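Side-chain contacts in transcriptional regulator (Pseudomonas aeruginosa, PDB 3E7Q), which probably binds operator DNA as a dimeric repressor of the TetR family, through a helix-turn-helix domain joined to an all-helical C-terminal domain: residues B[44-48]-B[49-53]; B[71-74]-B[75-79]; B[107-110]-B[111-114]; B[159-162]-B[163-166]. One frame throughout, in Å; residues are numbered along the deposited sequence.

How the contacts relate
From the N terminus, contact 1 (44-48 with 49-53) comes first, at the turn into helix 48-54 of the predicted DNA-binding motif. Contact 2 (71-74 with 75-79) lies within helix 58-82, the next helix in the chain. Contact 3 starts helix 110-120, and contact 4 starts helix 159-179. Each joins two consecutive segments, so they follow in series; none closes a long loop, and none nest or cross. Contacts 2 and 3 touch where Val73 CG2 meets Trp113 CZ2 at 4.2 Å, tying helix 58-82 to helix 110-120. Contacts 1 and 4 lie on opposite sides of the chain's centre, their centres about 44 Å apart.

Contact 1: residues B[44-48]-B[49-53]; sequences AGVSV and GLINH
Gly49 opens the segment close behind Ser47, the N-cap residue of the helix, and supplies the carbonyl for a backbone bond from His53 N. At Leu50 the cap is made: its backbone N-H points almost straight at Ser47 OG (171°), but at 3.4 Å between Leu50 N and Ser47 OG the bond is weak. The Leu50 side chain, with CG anti to its own backbone N (chi1 -171°), runs back over the turn, where CD2 meets Val46 CG2 at 3.4 Å, the two side chains crossing at about a right angle. Ile51 follows, placed against Cys41 of helix 37-44 and Leu19 of helix 12-34. Asn52 N closes the first full helical turn on Val48 O at 3.0 Å, and the Asn52 CB lies against that same oxygen at 3.3 Å. His53 folds back along its own helix: ND1 donates to Leu50 O over 3.1 Å, with the acceptor near the ring plane, which restrains the imidazole's rotation. Two helices, 37-44 and 48-54, joined by a short turn in which Gly45 leaves the first helix with positive phi, make up the helix-turn-helix, here predicted to bind DNA, in the N-terminal domain of TetR-family regulators; the serine cap is a local detail of its second helix.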
loop_
_atom_site.group_PDB
_atom_site.type_symbol
_atom_site.label_atom_id
_atom_site.label_comp_id
_atom_site.label_asym_id
_atom_site.label_seq_id
_atom_site.Cartn_x
_atom_site.Cartn_y
_atom_site.Cartn_z
ATOM N N ALA B 44 14.572 9.207 -21.442
ATOM C CA ALA B 44 15.927 9.846 -21.406
ATOM C C ALA B 44 16.209 10.713 -22.641
ATOM O O ALA B 44 17.064 11.592 -22.605
ATOM C CB ALA B 44 17.034 8.797 -21.261
ATOM N N GLY B 45 15.496 10.452 -23.734
ATOM C CA GLY B 45 15.662 11.191 -24.994
ATOM C C GLY B 45 16.966 10.818 -25.699
ATOM O O GLY B 45 17.549 11.645 -26.452
ATOM N N VAL B 46 17.443 9.595 -25.407
ATOM C CA VAL B 46 18.702 9.060 -25.979
ATOM C C VAL B 46 18.399 7.690 -26.616
ATOM O O VAL B 46 17.367 7.055 -26.283
ATOM C CB VAL B 46 19.884 8.961 -24.929
ATOM C CG1 VAL B 46 19.790 10.074 -23.877
ATOM C CG2 VAL B 46 19.914 7.609 -24.243
ATOM N N SER B 47 19.294 7.225 -27.488
ATOM C CA SER B 47 19.063 5.964 -28.192
ATOM C C SER B 47 19.294 4.704 -27.316
ATOM O O SER B 47 20.046 4.712 -26.322
ATOM C CB SER B 47 19.886 5.889 -29.496
ATOM O OG SER B 47 20.979 5.011 -29.351
ATOM N N VAL B 48 18.645 3.620 -27.740
ATOM C CA VAL B 48 18.626 2.350 -26.995
ATOM C C VAL B 48 19.865 1.477 -27.288
ATOM O O VAL B 48 20.229 0.604 -26.474
ATOM C CB VAL B 48 17.351 1.571 -27.315
ATOM C CG1 VAL B 48 16.780 0.960 -26.017
ATOM C CG2 VAL B 48 16.322 2.503 -27.959
ATOM N N GLY B 49 20.489 1.713 -28.457
ATOM C CA GLY B 49 21.828 1.205 -28.740
ATOM C C GLY B 49 22.753 1.607 -27.599
ATOM O O GLY B 49 23.326 0.749 -26.924
ATOM N N LEU B 50 22.848 2.922 -27.381
ATOM C CA LEU B 50 23.587 3.511 -26.260
ATOM C C LEU B 50 23.408 2.780 -24.911
ATOM O O LEU B 50 24.379 2.543 -24.195
ATOM C CB LEU B 50 23.189 4.989 -26.077
ATOM C CG LEU B 50 24.040 5.806 -25.086
ATOM C CD1 LEU B 50 25.357 6.268 -25.721
ATOM C CD2 LEU B 50 23.245 6.998 -24.528
ATOM N N ILE B 51 22.175 2.445 -24.551
ATOM C CA ILE B 51 21.867 2.079 -23.146
ATOM C C ILE B 51 21.794 0.555 -22.850
ATOM O O ILE B 51 22.131 0.121 -21.718
ATOM C CB ILE B 51 20.650 2.890 -22.636
ATOM C CG1 ILE B 51 21.136 4.338 -22.387
ATOM C CG2 ILE B 51 20.036 2.240 -21.354
ATOM C CD1 ILE B 51 20.070 5.373 -22.205
ATOM N N ASN B 52 21.398 -0.221 -23.874
ATOM C CA ASN B 52 21.726 -1.656 -23.975
ATOM C C ASN B 52 23.210 -1.852 -23.636
ATOM O O ASN B 52 23.552 -2.406 -22.560
ATOM C CB ASN B 52 21.470 -2.201 -25.396
ATOM C CG ASN B 52 20.013 -2.646 -25.643
ATOM O OD1 ASN B 52 19.183 -2.738 -24.732
ATOM N ND2 ASN B 52 19.718 -2.944 -26.906
ATOM N N HIS B 53 24.064 -1.356 -24.549
ATOM C CA HIS B 53 25.523 -1.310 -24.405
ATOM C C HIS B 53 26.033 -1.035 -22.986
ATOM O O HIS B 53 26.937 -1.726 -22.506
ATOM C CB HIS B 53 26.104 -0.239 -25.338
ATOM C CG HIS B 53 27.343 0.420 -24.806
ATOM N ND1 HIS B 53 27.303 1.523 -23.975
ATOM C CD2 HIS B 53 28.655 0.118 -24.967
ATOM C CE1 HIS B 53 28.536 1.874 -23.653
ATOM N NE2 HIS B 53 29.372 1.038 -24.242
#

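Contact 2: residues B[71-74]-B[75-79]; sequences GRVM and RLLRG
Two and a half alpha-helical turns in the second half of helix 58-82, the long helix that follows the helix-turn-helix region in this TetR-family protein, pair each residue of 71-74 with the one four places on. The backbone bonds are regular, with Leu77 N to Val73 O at 2.8 Å. Val73 and Leu77 form an apolar pair, while the arginines lie beside Leu76, Met74 and the Gly71-Arg72 backbone. Val73 and Leu77 run alongside one another, pointing the same way, and Val73 CG1 meets Leu77 CD1 at a tight 3.4 Å. Leu104 of helix 102-105 packs on both, while Phe95 and Ala98 of helix 88-99 reach Leu77.

Three arginines use the flat face of the guanidinium for contact. Arg72 receives Leu76 CD1 over one face, offset toward the rim and 3.6 Å from Arg72 NH2. Arg75 instead bends at chi3 (-62°), which curls its guanidinium back along the helix until Arg72 CA sits over one face, 3.6 Å from Arg75 NH2. Gly71 O lies over a face of the same group, 3.5 Å from Arg75 NH1.

Met74 and Arg78 lie against helix 124-152, touching Leu140, and a weak, long ion pair links Arg78 to Glu136. Met74 bends at both chi2 (-62°) and chi3 (-56°), carrying its terminal methyl CE over the centre of the Arg78 guanidinium, 3.3 Å from CZ.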
loop_
_atom_site.group_PDB
_atom_site.type_symbol
_atom_site.label_atom_id
_atom_site.label_comp_id
_atom_site.label_asym_id
_atom_site.label_seq_id
_atom_site.Cartn_x
_atom_site.Cartn_y
_atom_site.Cartn_z
ATOM N N GLY B 71 16.840 4.925 -0.898
ATOM C CA GLY B 71 18.012 5.591 -0.318
ATOM C C GLY B 71 17.719 7.007 0.128
ATOM O O GLY B 71 18.125 7.440 1.227
ATOM N N ARG B 72 17.004 7.728 -0.732
ATOM C CA ARG B 72 16.685 9.113 -0.513
ATOM C C ARG B 72 15.736 9.288 0.648
ATOM O O ARG B 72 15.953 10.158 1.491
ATOM C CB ARG B 72 16.054 9.716 -1.785
ATOM C CG ARG B 72 15.471 11.065 -1.544
ATOM C CD ARG B 72 14.879 11.698 -2.761
ATOM N NE ARG B 72 14.104 12.861 -2.336
ATOM C CZ ARG B 72 12.873 12.825 -1.787
ATOM N NH1 ARG B 72 12.250 11.665 -1.619
ATOM N NH2 ARG B 72 12.254 13.966 -1.408
ATOM N N VAL B 73 14.654 8.505 0.663
ATOM C CA VAL B 73 13.717 8.476 1.798
ATOM C C VAL B 73 14.456 8.245 3.142
ATOM O O VAL B 73 14.282 9.013 4.105
ATOM C CB VAL B 73 12.626 7.382 1.655
ATOM C CG1 VAL B 73 11.904 7.095 3.063
ATOM C CG2 VAL B 73 11.641 7.741 0.591
ATOM N N MET B 74 15.282 7.204 3.179
ATOM C CA MET B 74 16.092 6.920 4.360
ATOM C C MET B 74 17.048 8.000 4.799
ATOM O O MET B 74 17.266 8.158 5.998
ATOM C CB MET B 74 16.905 5.653 4.161
ATOM C CG MET B 74 16.038 4.422 4.239
ATOM S SD MET B 74 15.188 4.137 5.821
ATOM C CE MET B 74 16.621 4.131 6.909
ATOM N N ARG B 75 17.670 8.687 3.844
ATOM C CA ARG B 75 18.515 9.820 4.173
ATOM C C ARG B 75 17.730 10.889 4.871
ATOM O O ARG B 75 18.188 11.480 5.847
ATOM C CB ARG B 75 19.164 10.451 2.959
ATOM C CG ARG B 75 20.501 9.851 2.615
ATOM C CD ARG B 75 21.276 10.787 1.636
ATOM N NE ARG B 75 20.600 10.991 0.343
ATOM C CZ ARG B 75 20.471 10.067 -0.628
ATOM N NH1 ARG B 75 20.912 8.809 -0.464
ATOM N NH2 ARG B 75 19.834 10.379 -1.760
ATOM N N LEU B 76 16.548 11.156 4.356
ATOM C CA LEU B 76 15.760 12.229 4.896
ATOM C C LEU B 76 15.236 11.811 6.270
ATOM O O LEU B 76 15.210 12.618 7.171
ATOM C CB LEU B 76 14.617 12.594 3.955
ATOM C CG LEU B 76 14.995 13.288 2.657
ATOM C CD1 LEU B 76 13.696 13.570 1.906
ATOM C CD2 LEU B 76 15.850 14.580 2.882
ATOM N N LEU B 77 14.806 10.549 6.402
ATOM C CA LEU B 77 14.259 10.061 7.676
ATOM C C LEU B 77 15.341 9.950 8.783
ATOM O O LEU B 77 15.062 10.275 9.932
ATOM C CB LEU B 77 13.511 8.751 7.485
ATOM C CG LEU B 77 12.198 8.925 6.683
ATOM C CD1 LEU B 77 11.507 7.590 6.408
ATOM C CD2 LEU B 77 11.244 9.937 7.346
ATOM N N ARG B 78 16.554 9.515 8.425
ATOM C CA ARG B 78 17.678 9.508 9.357
ATOM C C ARG B 78 18.023 10.895 9.774
ATOM O O ARG B 78 18.343 11.108 10.936
ATOM C CB ARG B 78 18.946 8.879 8.781
ATOM C CG ARG B 78 18.899 7.359 8.806
ATOM C CD ARG B 78 20.153 6.664 8.170
ATOM N NE ARG B 78 19.948 5.212 8.250
ATOM C CZ ARG B 78 19.880 4.369 7.218
ATOM N NH1 ARG B 78 20.086 4.787 5.960
ATOM N NH2 ARG B 78 19.621 3.081 7.459
ATOM N N GLY B 79 17.995 11.818 8.811
ATOM C CA GLY B 79 18.317 13.221 9.063
ATOM C C GLY B 79 17.405 13.799 10.130
ATOM O O GLY B 79 17.869 14.498 11.037
#

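Contact 3: residues B[107-110]-B[111-114]; sequences PQLL and DAWL
Residues 107-109 form a 3-10 turn that runs directly into helix 110-120, so Leu109 O receives both a weak bond from Ala112 N at 2.8 Å and a straighter one from Trp113 N at 3.2 Å, with Leu114 N to Leu110 O continuing the alpha pattern. The same Leu109 oxygen also lies near the plane of the Trp113 ring, at its edge, 3.2 Å from CD1. With CG anti to the carbonyl carbon (chi1 -70°), the indole turns back toward the start of the helix, and Leu109 CB approaches its CD1 as well. Beside it, the Leu109 methyl CD2 rests on Ala112 CB at 4.1 Å. Around the helix from this pair, Leu110 and Leu114 slant across each other, Leu110 CG being 4.0 Å from Leu114 CD1. Asp111 curls back so that OD2 comes within 2.8 Å of Gln108 O. Both are acceptors and no hydrogen bond joins them; the approach would be unfavourable for a charged carboxylate, which nearby Lys28 may ease.

Trp113 also meets Trp174 edge to face. The start of helix 110-120 thus joins helix 12-34 of the DNA-binding domain, through Lys28 and Leu24, to helices 58-82 and 159-179 in the all-helical TetR-family fold, with Leu114 packed on Gly118 of the second subunit.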
loop_
_atom_site.group_PDB
_atom_site.type_symbol
_atom_site.label_atom_id
_atom_site.label_comp_id
_atom_site.label_asym_id
_atom_site.label_seq_id
_atom_site.Cartn_x
_atom_site.Cartn_y
_atom_site.Cartn_z
ATOM N N PRO B 107 2.813 13.132 -3.907
ATOM C CA PRO B 107 2.006 12.093 -4.532
ATOM C C PRO B 107 2.535 11.694 -5.910
ATOM O O PRO B 107 2.090 10.701 -6.467
ATOM C CB PRO B 107 0.631 12.767 -4.667
ATOM C CG PRO B 107 0.967 14.242 -4.864
ATOM C CD PRO B 107 2.113 14.439 -3.895
ATOM N N GLN B 108 3.464 12.456 -6.472
ATOM C CA GLN B 108 3.951 12.129 -7.805
ATOM C C GLN B 108 4.605 10.789 -7.870
ATOM O O GLN B 108 4.498 10.117 -8.881
ATOM C CB GLN B 108 4.941 13.166 -8.344
ATOM C CG GLN B 108 5.254 12.934 -9.862
ATOM C CD GLN B 108 5.870 14.146 -10.536
ATOM O OE1 GLN B 108 5.674 15.302 -10.099
ATOM N NE2 GLN B 108 6.609 13.896 -11.617
ATOM N N LEU B 109 5.282 10.394 -6.802
ATOM C CA LEU B 109 6.029 9.155 -6.797
ATOM C C LEU B 109 5.189 7.899 -6.507
ATOM O O LEU B 109 5.724 6.782 -6.606
ATOM C CB LEU B 109 7.156 9.230 -5.767
ATOM C CG LEU B 109 8.467 9.896 -6.167
ATOM C CD1 LEU B 109 9.388 9.928 -4.930
ATOM C CD2 LEU B 109 9.138 9.213 -7.339
ATOM N N LEU B 110 3.914 8.058 -6.125
ATOM C CA LEU B 110 3.049 6.924 -5.767
ATOM C C LEU B 110 3.111 5.863 -6.852
ATOM O O LEU B 110 3.293 4.686 -6.574
ATOM C CB LEU B 110 1.601 7.373 -5.565
ATOM C CG LEU B 110 0.526 6.278 -5.431
ATOM C CD1 LEU B 110 0.624 5.624 -4.103
ATOM C CD2 LEU B 110 -0.906 6.831 -5.656
ATOM N N ASP B 111 3.007 6.319 -8.095
ATOM C CA ASP B 111 3.026 5.441 -9.248
ATOM C C ASP B 111 4.300 4.595 -9.330
ATOM O O ASP B 111 4.254 3.432 -9.775
ATOM C CB ASP B 111 2.892 6.251 -10.563
ATOM C CG ASP B 111 2.025 7.542 -10.419
ATOM O OD1 ASP B 111 1.037 7.648 -11.222
ATOM O OD2 ASP B 111 2.352 8.428 -9.554
ATOM N N ALA B 112 5.422 5.199 -8.923
ATOM C CA ALA B 112 6.725 4.545 -8.941
ATOM C C ALA B 112 6.778 3.412 -7.909
ATOM O O ALA B 112 7.132 2.301 -8.237
ATOM C CB ALA B 112 7.837 5.548 -8.685
ATOM N N TRP B 113 6.375 3.699 -6.685
ATOM C CA TRP B 113 6.285 2.661 -5.642
ATOM C C TRP B 113 5.343 1.524 -6.004
ATOM O O TRP B 113 5.656 0.347 -5.766
ATOM C CB TRP B 113 5.846 3.275 -4.319
ATOM C CG TRP B 113 6.864 4.073 -3.772
ATOM C CD1 TRP B 113 7.090 5.417 -4.028
ATOM C CD2 TRP B 113 7.904 3.637 -2.896
ATOM N NE1 TRP B 113 8.192 5.833 -3.335
ATOM C CE2 TRP B 113 8.717 4.775 -2.629
ATOM C CE3 TRP B 113 8.223 2.401 -2.300
ATOM C CZ2 TRP B 113 9.836 4.726 -1.773
ATOM C CZ3 TRP B 113 9.337 2.335 -1.452
ATOM C CH2 TRP B 113 10.135 3.495 -1.198
ATOM N N LEU B 114 4.218 1.867 -6.624
ATOM C CA LEU B 114 3.276 0.868 -7.034
ATOM C C LEU B 114 3.888 -0.115 -8.072
ATOM O O LEU B 114 3.700 -1.317 -8.011
ATOM C CB LEU B 114 2.010 1.532 -7.530
ATOM C CG LEU B 114 1.078 2.221 -6.526
ATOM C CD1 LEU B 114 -0.029 2.844 -7.354
ATOM C CD2 LEU B 114 0.493 1.277 -5.551
#

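Contact 4: residues B[159-162]-B[163-166]; sequences AELA and AISL
Leu161 swings CG anti to its backbone N (chi1 -161°), whereas Ile164 places CG1 anti to its carbonyl carbon (chi1 -71°), which turns Ile164 back toward the preceding turn and leaves the two CD1 methyls 4.4 Å apart, a loose apolar contact. The extended CG1-CD1 arm of Ile164 lies along the backbone: its CD1 is 3.7 Å from Glu160 O, the same oxygen that accepts from Ile164 N at 3.1 Å. On another side the alanines pack close to the preceding turn. Ala163 CB sits 3.3 Å from Ala159 O, which is also the acceptor of Ala163 N; Ala159 packs on Arg146 and Ala163 on Val142 of helix 124-152. The last of the four backbone bonds runs from Leu166 N to Ala162 O at 3.0 Å. Ser165 CB rests on Ala162 O at 3.4 Å, and Ser165 OG, buried, has a weak hydrogen bond with Trp196 NE1.

At the head of the helix, Asp158 OD1 accepts from Leu161 N. Leu161 packs on Gln191 of the second subunit, and Ile164 and Ser165 on Ile192 of that chain, while Leu166 packs within the domain against Leu92 and Phe96. The first two turns of helix 159-179, with one side on their own domain and another on the partner subunit, suit the C-terminal, helix-packed dimer interface of TetR-family repressors.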
loop_
_atom_site.group_PDB
_atom_site.type_symbol
_atom_site.label_atom_id
_atom_site.label_comp_id
_atom_site.label_asym_id
_atom_site.label_seq_id
_atom_site.Cartn_x
_atom_site.Cartn_y
_atom_site.Cartn_z
ATOM N N ALA B 159 10.260 -4.525 20.616
ATOM C CA ALA B 159 10.473 -3.366 19.798
ATOM C C ALA B 159 10.461 -3.714 18.321
ATOM O O ALA B 159 10.065 -2.888 17.529
ATOM C CB ALA B 159 11.805 -2.586 20.233
ATOM N N GLU B 160 10.813 -4.949 17.951
ATOM C CA GLU B 160 10.743 -5.414 16.546
ATOM C C GLU B 160 9.300 -5.493 16.018
ATOM O O GLU B 160 8.978 -4.980 14.923
ATOM C CB GLU B 160 11.431 -6.786 16.409
ATOM C CG GLU B 160 12.939 -6.806 16.709
ATOM C CD GLU B 160 13.526 -8.240 16.737
ATOM O OE1 GLU B 160 13.066 -9.098 15.926
ATOM O OE2 GLU B 160 14.453 -8.541 17.559
ATOM N N LEU B 161 8.413 -6.083 16.823
ATOM C CA LEU B 161 7.033 -6.169 16.482
ATOM C C LEU B 161 6.348 -4.840 16.509
ATOM O O LEU B 161 5.584 -4.550 15.578
ATOM C CB LEU B 161 6.315 -7.201 17.341
ATOM C CG LEU B 161 4.971 -7.716 16.817
ATOM C CD1 LEU B 161 5.126 -8.566 15.511
ATOM C CD2 LEU B 161 4.294 -8.430 17.929
ATOM N N ALA B 162 6.684 -4.013 17.522
ATOM C CA ALA B 162 6.249 -2.619 17.607
ATOM C C ALA B 162 6.646 -1.832 16.359
ATOM O O ALA B 162 5.872 -1.043 15.832
ATOM C CB ALA B 162 6.781 -1.968 18.910
ATOM N N ALA B 163 7.860 -2.044 15.873
ATOM C CA ALA B 163 8.335 -1.332 14.688
ATOM C C ALA B 163 7.569 -1.784 13.404
ATOM O O ALA B 163 7.281 -0.988 12.551
ATOM C CB ALA B 163 9.861 -1.458 14.551
ATOM N N ILE B 164 7.233 -3.052 13.279
ATOM C CA ILE B 164 6.397 -3.500 12.215
ATOM C C ILE B 164 5.018 -2.796 12.272
ATOM O O ILE B 164 4.493 -2.394 11.237
ATOM C CB ILE B 164 6.209 -5.066 12.195
ATOM C CG1 ILE B 164 7.508 -5.741 11.756
ATOM C CG2 ILE B 164 4.931 -5.489 11.331
ATOM C CD1 ILE B 164 7.678 -7.192 12.226
ATOM N N SER B 165 4.475 -2.592 13.457
ATOM C CA SER B 165 3.164 -1.962 13.612
ATOM C C SER B 165 3.191 -0.506 13.165
ATOM O O SER B 165 2.320 -0.017 12.421
ATOM C CB SER B 165 2.738 -2.054 15.083
ATOM O OG SER B 165 1.457 -1.465 15.306
ATOM N N LEU B 166 4.152 0.220 13.704
ATOM C CA LEU B 166 4.330 1.588 13.350
ATOM C C LEU B 166 4.661 1.814 11.820
ATOM O O LEU B 166 4.112 2.737 11.212
ATOM C CB LEU B 166 5.389 2.243 14.270
ATOM C CG LEU B 166 5.547 3.768 14.107
ATOM C CD1 LEU B 166 4.171 4.530 14.301
ATOM C CD2 LEU B 166 6.665 4.305 15.028
#